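Local coordinates for protein alcohol oxidase (Myceliophthora thermophila, PDB 6F74) that binds FAD and, as a VAO-type flavoprotein oxidase, probably oxidises an organic substrate with molecular oxygen as electron acceptor, at residues 50-55 with 139-144; 265-270 with 568-573; 455-460 with 527-532. All coordinates share one frame; numbering follows the deposited sequence.

Three contacts illustrate how a two-domain flavoprotein is held together. Interaction 1 closes first; interaction 2 then opens and closes only after interaction 3, which is nested inside it. Interactions 1 and 2 lie on the same side of the chain's centre, 19 Å apart between centres, and touch through helix 135-147: L142 CD2 packs 3.5 Å from L267 O, so this helix reaches both helix 42-52 and the hairpin turn that meets helix 560-570. Interaction 3, in helices on the seven-stranded antiparallel sheet, lies across the centre from interaction 1, about 49 Å between centres. The chain leaves the FAD-binding part, forms the sheet with its helices, and returns near the C-terminus.

Interaction 1 of 3, residues 50-55 with 139-144; sequences KTLGKG and TLTLNF
L140 meets the last turn of helix 42-52 with both of its methyls, and each finds a different partner. Its CD2 is 3.9 Å from T51 CG2, while its CD1 is 4.0 Å from L52 CD2. The leucine thus rests against two consecutive residues of the other helix. T51 and L140 approach at a slant, whereas L52 and L140 run past one another in opposite senses, which also brings L140 CB within 4.1 Å of L52 CD2. The threonine can present a methyl here because CG2 lies trans to the backbone N and OG1 sits beside that N (chi1 -50°); the hydroxyl turns back along its own helix and bonds to A47 O.

One residue further on, T141 makes a slighter contact, its OG1 lying 4.3 Å from L52 CD2. That distance is mere proximity: the hydroxyl is hydrogen-bonded to D137 O, one turn earlier, so a buried polar atom is satisfied within its own helix. The same side chain also packs on V130, L171 and L173 of the neighbouring sheet. Here the fold becomes plain: strand 128-131, helix 135-147 and strand 152-155 form a beta-alpha-beta crossover in the FAD-binding domain, the two strands being parallel with 171-174 between them. Helix 42-52 lies beside the crossover helix, and L52 reaches V130 on the first of its strands.

At the end of the segment F144 has left L52 and T51 behind, but it prolongs the line of contact with the same N-terminal helix, its ring stacking on F48 and meeting W45. Opposite, helix 42-52 has already ended, for G53 has positive phi (121°) and turns the chain away beyond L52.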
ATOM      1  N   LYS A  50     -32.242  -5.451   9.995  1.00 22.11           N
ATOM      2  CA  LYS A  50     -33.540  -5.173   9.349  1.00 22.73           C
ATOM      3  C   LYS A  50     -33.717  -3.752   8.835  1.00 22.88           C
ATOM      4  O   LYS A  50     -34.365  -3.560   7.820  1.00 23.40           O
ATOM      5  CB  LYS A  50     -34.681  -5.472  10.298  1.00 23.00           C
ATOM      6  CG  LYS A  50     -34.903  -6.984  10.471  1.00 23.16           C
ATOM      7  CD  LYS A  50     -36.204  -7.328  11.209  1.00 23.58           C
ATOM      8  CE  LYS A  50     -36.071  -8.606  12.076  1.00 23.52           C
ATOM      9  NZ  LYS A  50     -37.389  -9.112  12.537  1.00 24.06           N
ATOM     10  N   THR A  51     -33.209  -2.771   9.570  1.00 22.52           N
ATOM     11  CA  THR A  51     -33.134  -1.382   9.103  1.00 22.65           C
ATOM     12  C   THR A  51     -32.274  -1.263   7.847  1.00 22.61           C
ATOM     13  O   THR A  51     -32.636  -0.558   6.887  1.00 23.06           O
ATOM     14  CB  THR A  51     -32.550  -0.488  10.218  1.00 22.25           C
ATOM     15  OG1 THR A  51     -33.248  -0.745  11.427  1.00 22.27           O
ATOM     16  CG2 THR A  51     -32.665   0.975   9.913  1.00 22.51           C
ATOM     17  N   LEU A  52     -31.128  -1.947   7.844  1.00 22.13           N
ATOM     18  CA  LEU A  52     -30.224  -1.938   6.684  1.00 22.06           C
ATOM     19  C   LEU A  52     -30.861  -2.595   5.471  1.00 22.60           C
ATOM     20  O   LEU A  52     -30.743  -2.103   4.361  1.00 22.89           O
ATOM     21  CB  LEU A  52     -28.923  -2.671   6.988  1.00 21.49           C
ATOM     22  CG  LEU A  52     -27.974  -1.965   7.960  1.00 20.99           C
ATOM     23  CD1 LEU A  52     -26.974  -2.976   8.538  1.00 20.53           C
ATOM     24  CD2 LEU A  52     -27.275  -0.801   7.260  1.00 20.97           C
ATOM     25  N   GLY A  53     -31.550  -3.704   5.713  1.00 22.79           N
ATOM     26  CA  GLY A  53     -31.972  -4.615   4.661  1.00 23.28           C
ATOM     27  C   GLY A  53     -31.320  -5.919   5.062  1.00 22.95           C
ATOM     28  O   GLY A  53     -30.089  -6.035   5.067  1.00 22.46           O
ATOM     29  N   LYS A  54     -32.147  -6.863   5.465  1.00 23.24           N
ATOM     30  CA  LYS A  54     -31.714  -8.193   5.897  1.00 23.08           C
ATOM     31  C   LYS A  54     -30.631  -8.756   4.998  1.00 22.96           C
ATOM     32  O   LYS A  54     -30.743  -8.652   3.775  1.00 23.34           O
ATOM     33  CB  LYS A  54     -32.948  -9.117   5.909  1.00 23.72           C
ATOM     34  CG  LYS A  54     -32.857 -10.292   6.849  1.00 23.62           C
ATOM     35  CD  LYS A  54     -34.291 -10.593   7.396  1.00 24.14           C
ATOM     36  CE  LYS A  54     -34.286 -11.683   8.436  1.00 24.10           C
ATOM     37  NZ  LYS A  54     -33.579 -12.887   7.915  1.00 24.21           N
ATOM     38  N   GLY A  55     -29.555  -9.286   5.602  1.00 22.46           N
ATOM     39  CA  GLY A  55     -28.386  -9.811   4.866  1.00 22.29           C
ATOM     40  C   GLY A  55     -27.169  -8.881   4.804  1.00 21.73           C
ATOM     41  O   GLY A  55     -26.049  -9.361   4.653  1.00 21.46           O
ATOM     42  N   THR A 139     -24.422   5.755   6.133  1.00 21.42           N
ATOM     43  CA  THR A 139     -24.951   6.660   7.150  1.00 21.62           C
ATOM     44  C   THR A 139     -25.400   5.857   8.397  1.00 21.30           C
ATOM     45  O   THR A 139     -25.066   6.230   9.522  1.00 21.13           O
ATOM     46  CB  THR A 139     -26.128   7.508   6.612  1.00 22.33           C
ATOM     47  OG1 THR A 139     -25.644   8.435   5.633  1.00 22.70           O
ATOM     48  CG2 THR A 139     -26.826   8.313   7.722  1.00 22.58           C
ATOM     49  N   LEU A 140     -26.144   4.776   8.180  1.00 21.30           N
ATOM     50  CA  LEU A 140     -26.671   3.976   9.282  1.00 21.09           C
ATOM     51  C   LEU A 140     -25.552   3.266  10.089  1.00 20.52           C
ATOM     52  O   LEU A 140     -25.649   3.127  11.317  1.00 20.37           O
ATOM     53  CB  LEU A 140     -27.689   2.938   8.783  1.00 21.29           C
ATOM     54  CG  LEU A 140     -29.039   3.439   8.262  1.00 21.93           C
ATOM     55  CD1 LEU A 140     -29.696   2.404   7.354  1.00 22.17           C
ATOM     56  CD2 LEU A 140     -29.969   3.808   9.427  1.00 22.09           C
ATOM     57  N   THR A 141     -24.496   2.851   9.394  1.00 20.25           N
ATOM     58  CA  THR A 141     -23.386   2.179  10.031  1.00 19.79           C
ATOM     59  C   THR A 141     -22.603   3.161  10.878  1.00 19.69           C
ATOM     60  O   THR A 141     -22.364   2.901  12.055  1.00 19.51           O
ATOM     61  CB  THR A 141     -22.498   1.479   9.000  1.00 19.60           C
ATOM     62  OG1 THR A 141     -23.314   0.632   8.220  1.00 19.79           O
ATOM     63  CG2 THR A 141     -21.365   0.655   9.674  1.00 19.17           C
ATOM     64  N   LEU A 142     -22.256   4.304  10.290  1.00 19.89           N
ATOM     65  CA  LEU A 142     -21.612   5.372  11.018  1.00 19.94           C
ATOM     66  C   LEU A 142     -22.411   5.691  12.282  1.00 20.09           C
ATOM     67  O   LEU A 142     -21.857   5.632  13.389  1.00 19.93           O
ATOM     68  CB  LEU A 142     -21.463   6.623  10.156  1.00 20.31           C
ATOM     69  CG  LEU A 142     -20.927   7.897  10.830  1.00 20.51           C
ATOM     70  CD1 LEU A 142     -19.543   7.694  11.432  1.00 20.17           C
ATOM     71  CD2 LEU A 142     -20.894   9.041   9.854  1.00 20.97           C
ATOM     72  N   ASN A 143     -23.697   5.997  12.110  1.00 20.45           N
ATOM     73  CA  ASN A 143     -24.550   6.397  13.227  1.00 20.67           C
ATOM     74  C   ASN A 143     -24.649   5.329  14.327  1.00 20.37           C
ATOM     75  O   ASN A 143     -24.557   5.653  15.511  1.00 20.40           O
ATOM     76  CB  ASN A 143     -25.970   6.777  12.737  1.00 21.15           C
ATOM     77  CG  ASN A 143     -26.021   8.102  11.989  1.00 21.62           C
ATOM     78  OD1 ASN A 143     -25.040   8.816  11.910  1.00 21.62           O
ATOM     79  ND2 ASN A 143     -27.196   8.445  11.445  1.00 22.11           N
ATOM     80  N   PHE A 144     -24.844   4.080  13.939  1.00 20.16           N
ATOM     81  CA  PHE A 144     -24.918   2.970  14.898  1.00 19.93           C
ATOM     82  C   PHE A 144     -23.599   2.839  15.703  1.00 19.64           C
ATOM     83  O   PHE A 144     -23.640   2.632  16.898  1.00 19.64           O
ATOM     84  CB  PHE A 144     -25.292   1.653  14.176  1.00 19.84           C
ATOM     85  CG  PHE A 144     -25.542   0.487  15.093  1.00 19.72           C
ATOM     86  CD1 PHE A 144     -24.466  -0.239  15.634  1.00 19.43           C
ATOM     87  CD2 PHE A 144     -26.829   0.097  15.413  1.00 19.97           C
ATOM     88  CE1 PHE A 144     -24.681  -1.314  16.458  1.00 19.41           C
ATOM     89  CE2 PHE A 144     -27.055  -0.974  16.255  1.00 19.92           C
ATOM     90  CZ  PHE A 144     -25.976  -1.688  16.775  1.00 19.65           C
TER

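Interaction 2 of 3, residues 265-270 with 568-573; sequences IMLADG and RKYDPD
L267 and A268 face Y570 and D571 in a buried contact between a beta hairpin and the end of a helix. The hairpin joins the antiparallel strands 260-266 and 272-276 through a type I turn from L267 to G270, closed by G270 N bonding to L267 O at 2.8 Å. Helix 560-570, from the berberine-like C-terminal region, finishes against this turn in the FAD-binding domain, consistent with the VAO-type fold, in which the C-terminal part of the chain returns to the FAD-binding domain.

Three meetings make up the first shell. Both methyls of L267 converge on a single ring carbon, CD1 and CD2 each standing 4.0 Å from Y570 CD1, and the leucine crosses the tyrosine at a slant. A268 CB, a bare methyl, lies 3.4 Å from D571 OD1. Between the two backbones a water takes the N-H of A268 at 2.8 Å and donates to Y570 O at 2.6 Å, bridging peptides that form no direct hydrogen bond and capturing a carbonyl from the last helical residue.

The next shell holds these groups in place. The phenol OH of Y570 bonds to D282, which also forms a salt bridge with K569 NZ; K569 in turn lays its CG 4.0 Å above one face of the tyrosine ring, toward the rim. L283, on helix 281-287, packs on L267 and Y570 alike.

D571 has left helical geometry, and its CG stands trans to the backbone N (chi1 -169°), which turns the carboxylate to where the chain returns. OD2 receives F576 N and pairs with K567, probably favouring the charged form, while OD1, the oxygen touching the A268 methyl, accepts the N-H of I575.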
ATOM      1  N   ILE A 265     -16.857  13.289   0.604  1.00 23.42           N
ATOM      2  CA  ILE A 265     -16.467  12.685   1.853  1.00 22.76           C
ATOM      3  C   ILE A 265     -17.572  12.872   2.876  1.00 22.86           C
ATOM      4  O   ILE A 265     -18.064  13.998   3.051  1.00 23.47           O
ATOM      5  CB  ILE A 265     -15.179  13.320   2.414  1.00 22.67           C
ATOM      6  CG1 ILE A 265     -14.027  13.177   1.406  1.00 22.59           C
ATOM      7  CG2 ILE A 265     -14.783  12.638   3.714  1.00 22.05           C
ATOM      8  CD1 ILE A 265     -12.740  13.865   1.804  1.00 22.61           C
ATOM      9  N   MET A 266     -17.942  11.778   3.545  1.00 22.33           N
ATOM     10  CA  MET A 266     -18.867  11.812   4.674  1.00 22.33           C
ATOM     11  C   MET A 266     -18.051  11.965   5.958  1.00 22.00           C
ATOM     12  O   MET A 266     -17.210  11.119   6.300  1.00 21.44           O
ATOM     13  CB  MET A 266     -19.731  10.555   4.718  1.00 22.01           C
ATOM     14  CG  MET A 266     -20.725  10.525   5.886  1.00 22.02           C
ATOM     15  SD  MET A 266     -21.860   9.088   5.932  1.00 21.76           S
ATOM     16  CE  MET A 266     -22.470   9.092   4.259  1.00 22.28           C
ATOM     17  N   LEU A 267     -18.296  13.061   6.661  1.00 22.43           N
ATOM     18  CA  LEU A 267     -17.554  13.358   7.878  1.00 22.28           C
ATOM     19  C   LEU A 267     -18.109  12.533   9.027  1.00 21.89           C
ATOM     20  O   LEU A 267     -19.187  11.946   8.897  1.00 21.84           O
ATOM     21  CB  LEU A 267     -17.622  14.862   8.195  1.00 22.99           C
ATOM     22  CG  LEU A 267     -17.180  15.845   7.103  1.00 23.54           C
ATOM     23  CD1 LEU A 267     -17.324  17.284   7.572  1.00 24.30           C
ATOM     24  CD2 LEU A 267     -15.754  15.589   6.667  1.00 23.22           C
ATOM     25  N   ALA A 268     -17.377  12.478  10.145  1.00 21.67           N
ATOM     26  CA  ALA A 268     -17.836  11.785  11.360  1.00 21.38           C
ATOM     27  C   ALA A 268     -19.216  12.256  11.829  1.00 21.76           C
ATOM     28  O   ALA A 268     -19.997  11.469  12.372  1.00 21.54           O
ATOM     29  CB  ALA A 268     -16.819  11.987  12.473  1.00 21.31           C
ATOM     30  N   ASP A 269     -19.512  13.536  11.624  1.00 22.39           N
ATOM     31  CA  ASP A 269     -20.829  14.103  11.964  1.00 22.86           C
ATOM     32  C   ASP A 269     -21.932  13.761  10.963  1.00 22.99           C
ATOM     33  O   ASP A 269     -23.055  14.175  11.134  1.00 23.41           O
ATOM     34  CB  ASP A 269     -20.733  15.625  12.137  1.00 23.60           C
ATOM     35  CG  ASP A 269     -20.387  16.360  10.819  1.00 24.02           C
ATOM     36  OD1 ASP A 269     -20.496  15.773   9.720  1.00 23.82           O
ATOM     37  OD2 ASP A 269     -19.989  17.533  10.879  1.00 24.59           O
ATOM     38  N   GLY A 270     -21.613  13.010   9.913  1.00 22.68           N
ATOM     39  CA  GLY A 270     -22.621  12.510   8.982  1.00 22.80           C
ATOM     40  C   GLY A 270     -22.821  13.384   7.761  1.00 23.43           C
ATOM     41  O   GLY A 270     -23.428  12.918   6.809  1.00 23.55           O
ATOM     42  N   ARG A 568      -8.061  16.915  13.851  1.00 23.44           N
ATOM     43  CA  ARG A 568      -8.769  17.395  15.017  1.00 23.82           C
ATOM     44  C   ARG A 568     -10.009  18.266  14.663  1.00 24.25           C
ATOM     45  O   ARG A 568     -11.026  18.209  15.379  1.00 24.28           O
ATOM     46  CB  ARG A 568      -7.803  18.129  15.948  1.00 24.42           C
ATOM     47  CG  ARG A 568      -6.837  17.184  16.662  1.00 24.08           C
ATOM     48  CD  ARG A 568      -5.625  17.897  17.276  1.00 24.71           C
ATOM     49  NE  ARG A 568      -4.869  16.998  18.165  1.00 24.50           N
ATOM     50  CZ  ARG A 568      -3.732  17.299  18.801  1.00 24.98           C
ATOM     51  NH1 ARG A 568      -3.173  18.498  18.654  1.00 25.72           N
ATOM     52  NH2 ARG A 568      -3.156  16.394  19.614  1.00 24.81           N
ATOM     53  N   LYS A 569      -9.939  19.019  13.558  1.00 24.60           N
ATOM     54  CA  LYS A 569     -11.093  19.787  13.057  1.00 25.04           C
ATOM     55  C   LYS A 569     -12.217  18.868  12.571  1.00 24.49           C
ATOM     56  O   LYS A 569     -13.344  18.988  13.024  1.00 24.63           O
ATOM     57  CB  LYS A 569     -10.659  20.719  11.910  1.00 25.58           C
ATOM     58  CG  LYS A 569     -11.778  21.541  11.271  1.00 26.16           C
ATOM     59  CD  LYS A 569     -11.248  22.445  10.180  1.00 26.75           C
ATOM     60  CE  LYS A 569     -12.369  23.099   9.378  1.00 27.31           C
ATOM     61  NZ  LYS A 569     -11.819  23.912   8.260  1.00 27.92           N
ATOM     62  N   TYR A 570     -11.903  17.945  11.670  1.00 23.90           N
ATOM     63  CA  TYR A 570     -12.906  17.159  10.959  1.00 23.50           C
ATOM     64  C   TYR A 570     -13.344  15.863  11.652  1.00 22.83           C
ATOM     65  O   TYR A 570     -14.443  15.367  11.388  1.00 22.66           O
ATOM     66  CB  TYR A 570     -12.410  16.846   9.543  1.00 23.31           C
ATOM     67  CG  TYR A 570     -12.372  18.074   8.667  1.00 24.04           C
ATOM     68  CD1 TYR A 570     -13.554  18.567   8.098  1.00 24.48           C
ATOM     69  CD2 TYR A 570     -11.181  18.745   8.411  1.00 24.36           C
ATOM     70  CE1 TYR A 570     -13.553  19.691   7.286  1.00 25.24           C
ATOM     71  CE2 TYR A 570     -11.169  19.877   7.597  1.00 25.10           C
ATOM     72  CZ  TYR A 570     -12.361  20.339   7.029  1.00 25.55           C
ATOM     73  OH  TYR A 570     -12.371  21.448   6.223  1.00 26.37           O
ATOM     74  N   ASP A 571     -12.473  15.309  12.500  1.00 22.51           N
ATOM     75  CA  ASP A 571     -12.815  14.168  13.318  1.00 22.00           C
ATOM     76  C   ASP A 571     -12.333  14.342  14.755  1.00 22.17           C
ATOM     77  O   ASP A 571     -11.417  13.652  15.178  1.00 21.88           O
ATOM     78  CB  ASP A 571     -12.229  12.904  12.695  1.00 21.37           C
ATOM     79  CG  ASP A 571     -12.750  11.628  13.336  1.00 20.88           C
ATOM     80  OD1 ASP A 571     -13.770  11.656  14.047  1.00 20.98           O
ATOM     81  OD2 ASP A 571     -12.116  10.592  13.112  1.00 20.44           O
ATOM     82  N   PRO A 572     -12.961  15.265  15.518  1.00 22.71           N
ATOM     83  CA  PRO A 572     -12.507  15.519  16.883  1.00 22.99           C
ATOM     84  C   PRO A 572     -12.580  14.316  17.838  1.00 22.53           C
ATOM     85  O   PRO A 572     -11.809  14.242  18.792  1.00 22.66           O
ATOM     86  CB  PRO A 572     -13.407  16.672  17.373  1.00 23.66           C
ATOM     87  CG  PRO A 572     -14.521  16.784  16.401  1.00 23.63           C
ATOM     88  CD  PRO A 572     -14.089  16.128  15.130  1.00 23.16           C
ATOM     89  N   ASP A 573     -13.519  13.411  17.598  1.00 22.07           N
ATOM     90  CA  ASP A 573     -13.738  12.246  18.480  1.00 21.70           C
ATOM     91  C   ASP A 573     -12.974  11.021  18.034  1.00 21.14           C
ATOM     92  O   ASP A 573     -12.949  10.011  18.741  1.00 20.88           O
ATOM     93  CB  ASP A 573     -15.232  11.924  18.608  1.00 21.60           C
ATOM     94  CG  ASP A 573     -16.008  13.038  19.234  1.00 22.18           C
ATOM     95  OD1 ASP A 573     -15.410  13.740  20.049  1.00 22.61           O
ATOM     96  OD2 ASP A 573     -17.200  13.244  18.898  1.00 22.28           O
TER
HETATM   97  O   HOH W   1     -14.714  13.348   9.727  1.00 10.95           O

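Interaction 3 of 3, residues 455-460 with 527-532; sequences IEVVAG and GAALKK
V458 and L530 cross at about a right angle, one branch of the valine lying against the outer half of the leucine. Traced outward, L530 begins at a CB that does not head straight for the neighbouring helix; the approach is made further along. With CG opposite the carbonyl carbon and beside the backbone N (chi1 -69°), the chain swings across, and CG itself comes 3.9 Å from V458 CG1. At the tip, CD2 meets that same methyl at 3.8 Å. A single valine methyl therefore fits against two consecutive carbons of the leucine, an entirely apolar meeting. The L530 side chain also touches M500, T436 and R438 of the underlying sheet.

A second pair lies nearer the solvent. V457 and A529 are the closest residues along the two backbones, with CA atoms 6.6 Å apart, a spacing consistent with the small alanine side chain. Its CB lies 3.6 Å from V457 CG1 and 3.8 Å from V457 CB, and both side chains point at the opposing helix. V457 reaches over with CG1, which extends trans to the backbone N (chi1 177°). No hydrogen bond joins the segments; both pairs are apolar van der Waals contacts.

G460, with positive phi, leads the chain off, and V458 O is taken up by N468 ND2 on strand 467-472. V458 also touches S502 and W355, on strands 498-503 and 349-356. The buried pair thus sits against the strands and the V457-A529 pair further out, the pattern of two neighbouring helices, 448-458 and 512-533, layered on the seven-stranded antiparallel sheet, consistent with the cap (substrate) domain of VAO-type oxidases.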
ATOM      1  N   ILE A 455      23.769  -1.302   1.752  1.00 22.92           N
ATOM      2  CA  ILE A 455      23.495  -2.545   1.022  1.00 22.60           C
ATOM      3  C   ILE A 455      23.930  -3.777   1.828  1.00 22.94           C
ATOM      4  O   ILE A 455      23.168  -4.734   1.907  1.00 22.67           O
ATOM      5  CB  ILE A 455      24.159  -2.538  -0.373  1.00 22.59           C
ATOM      6  CG1 ILE A 455      23.540  -1.456  -1.289  1.00 22.26           C
ATOM      7  CG2 ILE A 455      24.094  -3.889  -1.049  1.00 22.43           C
ATOM      8  CD1 ILE A 455      22.036  -1.527  -1.501  1.00 21.68           C
ATOM      9  N   GLU A 456      25.117  -3.747   2.435  1.00 23.58           N
ATOM     10  CA  GLU A 456      25.586  -4.878   3.227  1.00 24.02           C
ATOM     11  C   GLU A 456      24.601  -5.232   4.329  1.00 23.91           C
ATOM     12  O   GLU A 456      24.226  -6.379   4.459  1.00 23.85           O
ATOM     13  CB  GLU A 456      26.974  -4.600   3.839  1.00 24.83           C
ATOM     14  CG  GLU A 456      27.638  -5.783   4.535  1.00 25.43           C
ATOM     15  CD  GLU A 456      27.829  -6.978   3.619  1.00 25.33           C
ATOM     16  OE1 GLU A 456      28.147  -6.818   2.402  1.00 25.11           O
ATOM     17  OE2 GLU A 456      27.584  -8.103   4.101  1.00 25.49           O
ATOM     18  N   VAL A 457      24.175  -4.237   5.097  1.00 23.90           N
ATOM     19  CA  VAL A 457      23.182  -4.447   6.171  1.00 23.79           C
ATOM     20  C   VAL A 457      21.791  -4.900   5.688  1.00 23.07           C
ATOM     21  O   VAL A 457      21.262  -5.869   6.212  1.00 23.05           O
ATOM     22  CB  VAL A 457      23.021  -3.200   7.073  1.00 23.99           C
ATOM     23  CG1 VAL A 457      21.931  -3.428   8.135  1.00 23.85           C
ATOM     24  CG2 VAL A 457      24.334  -2.866   7.760  1.00 24.83           C
ATOM     25  N   VAL A 458      21.191  -4.189   4.726  1.00 22.54           N
ATOM     26  CA  VAL A 458      19.845  -4.579   4.228  1.00 21.91           C
ATOM     27  C   VAL A 458      19.831  -5.920   3.441  1.00 21.79           C
ATOM     28  O   VAL A 458      18.787  -6.574   3.363  1.00 21.45           O
ATOM     29  CB  VAL A 458      19.089  -3.465   3.439  1.00 21.44           C
ATOM     30  CG1 VAL A 458      18.945  -2.224   4.276  1.00 21.59           C
ATOM     31  CG2 VAL A 458      19.758  -3.152   2.113  1.00 21.42           C
ATOM     32  N   ALA A 459      20.977  -6.333   2.887  1.00 22.12           N
ATOM     33  CA  ALA A 459      21.119  -7.675   2.302  1.00 22.18           C
ATOM     34  C   ALA A 459      20.777  -8.794   3.299  1.00 22.41           C
ATOM     35  O   ALA A 459      20.349  -9.894   2.945  1.00 22.35           O
ATOM     36  CB  ALA A 459      22.539  -7.862   1.766  1.00 22.62           C
ATOM     37  N   GLY A 460      21.000  -8.495   4.574  1.00 22.77           N
ATOM     38  CA  GLY A 460      20.598  -9.408   5.626  1.00 23.03           C
ATOM     39  C   GLY A 460      21.593 -10.513   5.812  1.00 23.69           C
ATOM     40  O   GLY A 460      22.635 -10.573   5.141  1.00 23.95           O
ATOM     41  N   GLY A 527      15.985  -0.904   8.955  1.00 21.79           N
ATOM     42  CA  GLY A 527      15.472   0.473   8.926  1.00 21.71           C
ATOM     43  C   GLY A 527      16.490   1.512   9.347  1.00 22.32           C
ATOM     44  O   GLY A 527      16.575   2.569   8.735  1.00 22.32           O
ATOM     45  N   ALA A 528      17.281   1.168  10.367  1.00 22.90           N
ATOM     46  CA  ALA A 528      18.357   1.998  10.902  1.00 23.62           C
ATOM     47  C   ALA A 528      19.480   2.253   9.907  1.00 23.79           C
ATOM     48  O   ALA A 528      20.043   3.349   9.888  1.00 24.20           O
ATOM     49  CB  ALA A 528      18.939   1.364  12.172  1.00 24.25           C
ATOM     50  N   ALA A 529      19.822   1.241   9.115  1.00 23.54           N
ATOM     51  CA  ALA A 529      20.847   1.387   8.093  1.00 23.66           C
ATOM     52  C   ALA A 529      20.330   2.324   7.007  1.00 23.25           C
ATOM     53  O   ALA A 529      21.072   3.183   6.517  1.00 23.55           O
ATOM     54  CB  ALA A 529      21.190   0.049   7.489  1.00 23.47           C
ATOM     55  N   LEU A 530      19.056   2.153   6.638  1.00 22.61           N
ATOM     56  CA  LEU A 530      18.457   2.987   5.598  1.00 22.26           C
ATOM     57  C   LEU A 530      18.364   4.439   6.021  1.00 22.61           C
ATOM     58  O   LEU A 530      18.569   5.335   5.187  1.00 22.70           O
ATOM     59  CB  LEU A 530      17.083   2.470   5.200  1.00 21.61           C
ATOM     60  CG  LEU A 530      17.029   1.147   4.442  1.00 21.24           C
ATOM     61  CD1 LEU A 530      15.588   0.737   4.174  1.00 20.68           C
ATOM     62  CD2 LEU A 530      17.844   1.188   3.141  1.00 21.26           C
ATOM     63  N   LYS A 531      18.065   4.673   7.305  1.00 22.88           N
ATOM     64  CA  LYS A 531      18.031   6.021   7.867  1.00 23.34           C
ATOM     65  C   LYS A 531      19.377   6.652   7.906  1.00 24.04           C
ATOM     66  O   LYS A 531      19.501   7.840   7.590  1.00 24.34           O
ATOM     67  CB  LYS A 531      17.399   6.043   9.275  1.00 23.51           C
ATOM     68  CG  LYS A 531      15.896   5.896   9.223  1.00 22.89           C
ATOM     69  CD  LYS A 531      15.168   6.183  10.526  1.00 23.08           C
ATOM     70  CE  LYS A 531      13.694   5.815  10.371  1.00 22.43           C
ATOM     71  NZ  LYS A 531      12.819   6.074  11.564  1.00 22.54           N
ATOM     72  N   LYS A 532      20.396   5.877   8.294  1.00 24.37           N
ATOM     73  CA  LYS A 532      21.773   6.361   8.272  1.00 25.08           C
ATOM     74  C   LYS A 532      22.222   6.741   6.872  1.00 24.95           C
ATOM     75  O   LYS A 532      22.912   7.750   6.695  1.00 25.49           O
ATOM     76  CB  LYS A 532      22.732   5.323   8.858  1.00 25.46           C
ATOM     77  CG  LYS A 532      24.184   5.815   8.948  1.00 26.30           C
ATOM     78  CD  LYS A 532      25.049   4.845   9.753  1.00 26.80           C
ATOM     79  CE  LYS A 532      26.491   5.270   9.744  1.00 27.64           C
ATOM     80  NZ  LYS A 532      27.367   4.114  10.071  1.00 28.00           N
TER